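Endoglucanase FnCel5A (Fervidobacterium nodosum, PDB 3RJY) probably hydrolyses internal beta-1,4-glucosidic bonds of cellulose, as a hyperthermophilic endoglucanase of glycosyl hydrolase family 5. Local coordinates at residues 12-17 against 251-256. Residues are numbered along the deposited sequence; the frame is centred on the assembly and turned at random.
Sequences SAFEYN and KNNVPI
At the end of the family 5 TIM barrel where its strands begin, the short helix 13-20 that precedes the first strand packs on the loop leading from helix 232-251 into strand 256-261, with Phe-14 and Asn-17 meeting Pro-255. The proline suits this place because its compact ring fits against the helix surface: CG lies over one face of the Phe-14 ring, 3.7 Å from the centroid, a CH-pi contact for which the flat aromatic offers a broad surface, and also touches Ala-13 CB at 3.7 Å, where a methyl permits close approach. With CG anti to its carbonyl carbon (chi1 -69°), Phe-14 reaches along the loop until CZ stands 3.4 Å from Asn-253 ND2, the amide plane turned 32° from the ring. Asn-253 accepts positive phi and closes the preceding helix in a Schellman motif. One helical turn after Ala-13, Asn-17 uses both ends of its amide: ND2 donates to Ile-256 O (2.9 Å, 159°) from above the carbonyl plane, while OD1 is hydrogen-bonded to Ser-289 OG. With an alanine here, Ile-256 O and Ser-289 OG would probably both lose this partner, and a gap would open beside Pro-255 CB. The buried amide thus ties the helix to neighbouring barrel strands 256-261 and 289-292, beside the apolar contact of Pro-255 with Phe-14.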
ATOM      1  N   SER A  12     -20.534   3.774   3.842  1.00 27.37           N
ATOM      2  CA  SER A  12     -19.631   4.601   4.621  1.00 26.04           C
ATOM      3  C   SER A  12     -18.194   4.175   4.346  1.00 24.59           C
ATOM      4  O   SER A  12     -17.959   3.142   3.723  1.00 23.94           O
ATOM      5  CB  SER A  12     -19.943   4.459   6.107  1.00 25.66           C
ATOM      6  OG  SER A  12     -19.523   3.193   6.564  1.00 25.71           O
ATOM      7  N   ALA A  13     -17.248   4.980   4.820  1.00 23.63           N
ATOM      8  CA  ALA A  13     -15.829   4.703   4.651  1.00 23.08           C
ATOM      9  C   ALA A  13     -15.424   3.368   5.290  1.00 22.73           C
ATOM     10  O   ALA A  13     -14.501   2.709   4.828  1.00 22.51           O
ATOM     11  CB  ALA A  13     -14.995   5.862   5.200  1.00 22.32           C
ATOM     12  N   PHE A  14     -16.141   2.975   6.340  1.00 23.16           N
ATOM     13  CA  PHE A  14     -15.895   1.730   7.068  1.00 23.62           C
ATOM     14  C   PHE A  14     -16.364   0.520   6.283  1.00 23.74           C
ATOM     15  O   PHE A  14     -15.712  -0.521   6.300  1.00 24.01           O
ATOM     16  CB  PHE A  14     -16.583   1.769   8.442  1.00 23.65           C
ATOM     17  CG  PHE A  14     -15.965   2.756   9.388  1.00 23.61           C
ATOM     18  CD1 PHE A  14     -14.855   2.392  10.170  1.00 23.55           C
ATOM     19  CD2 PHE A  14     -16.463   4.058   9.477  1.00 21.60           C
ATOM     20  CE1 PHE A  14     -14.261   3.307  11.031  1.00 23.55           C
ATOM     21  CE2 PHE A  14     -15.884   4.975  10.340  1.00 22.11           C
ATOM     22  CZ  PHE A  14     -14.781   4.606  11.122  1.00 23.67           C
ATOM     23  N   GLU A  15     -17.485   0.670   5.586  1.00 23.98           N
ATOM     24  CA  GLU A  15     -17.981  -0.383   4.716  1.00 24.13           C
ATOM     25  C   GLU A  15     -17.036  -0.601   3.546  1.00 24.18           C
ATOM     26  O   GLU A  15     -16.754  -1.745   3.189  1.00 23.93           O
ATOM     27  CB  GLU A  15     -19.400  -0.086   4.242  1.00 23.51           C
ATOM     28  CG  GLU A  15     -20.416  -0.280   5.352  1.00 24.45           C
ATOM     29  CD  GLU A  15     -21.808   0.136   4.958  1.00 25.24           C
ATOM     30  OE1 GLU A  15     -22.747  -0.661   5.155  1.00 22.48           O
ATOM     31  OE2 GLU A  15     -21.968   1.268   4.442  1.00 28.55           O
ATOM     32  N   TYR A  16     -16.532   0.494   2.975  1.00 24.43           N
ATOM     33  CA  TYR A  16     -15.565   0.406   1.881  1.00 24.79           C
ATOM     34  C   TYR A  16     -14.256  -0.181   2.357  1.00 24.73           C
ATOM     35  O   TYR A  16     -13.613  -0.903   1.611  1.00 24.34           O
ATOM     36  CB  TYR A  16     -15.353   1.766   1.202  1.00 25.16           C
ATOM     37  CG  TYR A  16     -16.473   2.100   0.224  1.00 25.73           C
ATOM     38  CD1 TYR A  16     -17.486   3.001   0.560  1.00 27.39           C
ATOM     39  CD2 TYR A  16     -16.519   1.506  -1.031  1.00 25.25           C
ATOM     40  CE1 TYR A  16     -18.523   3.290  -0.344  1.00 27.86           C
ATOM     41  CE2 TYR A  16     -17.544   1.782  -1.937  1.00 25.42           C
ATOM     42  CZ  TYR A  16     -18.542   2.664  -1.591  1.00 26.24           C
ATOM     43  OH  TYR A  16     -19.544   2.928  -2.500  1.00 26.49           O
ATOM     44  N   ASN A  17     -13.873   0.126   3.604  1.00 25.42           N
ATOM     45  CA  ASN A  17     -12.687  -0.476   4.220  1.00 25.70           C
ATOM     46  C   ASN A  17     -12.829  -1.990   4.347  1.00 26.06           C
ATOM     47  O   ASN A  17     -11.883  -2.729   4.081  1.00 26.24           O
ATOM     48  CB  ASN A  17     -12.358   0.151   5.585  1.00 25.49           C
ATOM     49  CG  ASN A  17     -10.912  -0.131   6.032  1.00 25.54           C
ATOM     50  OD1 ASN A  17      -9.990  -0.110   5.220  1.00 23.43           O
ATOM     51  ND2 ASN A  17     -10.722  -0.390   7.325  1.00 24.41           N
ATOM     52  N   LYS A 251     -10.888   7.550  18.053  1.00 32.30           N
ATOM     53  CA  LYS A 251     -10.989   8.957  18.457  1.00 33.00           C
ATOM     54  C   LYS A 251     -11.376   9.858  17.282  1.00 32.53           C
ATOM     55  O   LYS A 251     -12.183  10.784  17.437  1.00 32.56           O
ATOM     56  CB  LYS A 251      -9.661   9.420  19.051  1.00 32.82           C
ATOM     57  CG  LYS A 251      -9.677  10.777  19.755  1.00 34.56           C
ATOM     58  CD  LYS A 251      -8.283  11.068  20.331  1.00 35.31           C
ATOM     59  CE  LYS A 251      -8.110  12.519  20.779  1.00 40.00           C
ATOM     60  NZ  LYS A 251      -8.936  12.841  21.979  1.00 40.71           N
ATOM     61  N   ASN A 252     -10.818   9.563  16.108  1.00 31.75           N
ATOM     62  CA  ASN A 252     -11.016  10.386  14.920  1.00 31.01           C
ATOM     63  C   ASN A 252     -12.020   9.848  13.914  1.00 30.83           C
ATOM     64  O   ASN A 252     -12.165  10.408  12.830  1.00 30.91           O
ATOM     65  CB  ASN A 252      -9.675  10.648  14.255  1.00 30.88           C
ATOM     66  CG  ASN A 252      -8.828  11.600  15.055  1.00 31.10           C
ATOM     67  OD1 ASN A 252      -7.842  11.208  15.665  1.00 31.54           O
ATOM     68  ND2 ASN A 252      -9.235  12.861  15.088  1.00 31.96           N
ATOM     69  N   ASN A 253     -12.730   8.788  14.297  1.00 30.17           N
ATOM     70  CA  ASN A 253     -13.729   8.124  13.439  1.00 30.18           C
ATOM     71  C   ASN A 253     -13.311   7.839  11.981  1.00 28.66           C
ATOM     72  O   ASN A 253     -14.073   8.066  11.036  1.00 27.96           O
ATOM     73  CB  ASN A 253     -15.087   8.855  13.472  1.00 30.99           C
ATOM     74  CG  ASN A 253     -16.229   7.935  13.113  1.00 32.99           C
ATOM     75  OD1 ASN A 253     -17.202   8.339  12.485  1.00 37.70           O
ATOM     76  ND2 ASN A 253     -16.103   6.671  13.501  1.00 36.90           N
ATOM     77  N   VAL A 254     -12.102   7.324  11.818  1.00 27.52           N
ATOM     78  CA  VAL A 254     -11.588   6.998  10.486  1.00 25.89           C
ATOM     79  C   VAL A 254     -11.249   5.496  10.427  1.00 24.91           C
ATOM     80  O   VAL A 254     -10.785   4.925  11.422  1.00 23.85           O
ATOM     81  CB  VAL A 254     -10.379   7.921  10.110  1.00 25.64           C
ATOM     82  CG1 VAL A 254      -9.155   7.646  11.006  1.00 24.75           C
ATOM     83  CG2 VAL A 254     -10.016   7.771   8.641  1.00 26.89           C
ATOM     84  N   PRO A 255     -11.543   4.836   9.282  1.00 24.21           N
ATOM     85  CA  PRO A 255     -11.114   3.445   9.159  1.00 23.62           C
ATOM     86  C   PRO A 255      -9.608   3.372   8.894  1.00 23.36           C
ATOM     87  O   PRO A 255      -9.015   4.364   8.453  1.00 23.14           O
ATOM     88  CB  PRO A 255     -11.909   2.925   7.961  1.00 23.39           C
ATOM     89  CG  PRO A 255     -12.858   4.053   7.562  1.00 23.77           C
ATOM     90  CD  PRO A 255     -12.270   5.298   8.085  1.00 23.81           C
ATOM     91  N   ILE A 256      -9.010   2.220   9.214  1.00 22.97           N
ATOM     92  CA  ILE A 256      -7.587   1.956   9.023  1.00 22.64           C
ATOM     93  C   ILE A 256      -7.304   0.788   8.048  1.00 22.74           C
ATOM     94  O   ILE A 256      -7.931  -0.288   8.114  1.00 22.11           O
ATOM     95  CB  ILE A 256      -6.872   1.703  10.381  1.00 22.97           C
ATOM     96  CG1 ILE A 256      -6.912   2.975  11.268  1.00 22.46           C
ATOM     97  CG2 ILE A 256      -5.442   1.164  10.173  1.00 21.99           C
ATOM     98  CD1 ILE A 256      -5.990   4.138  10.782  1.00 24.08           C
TER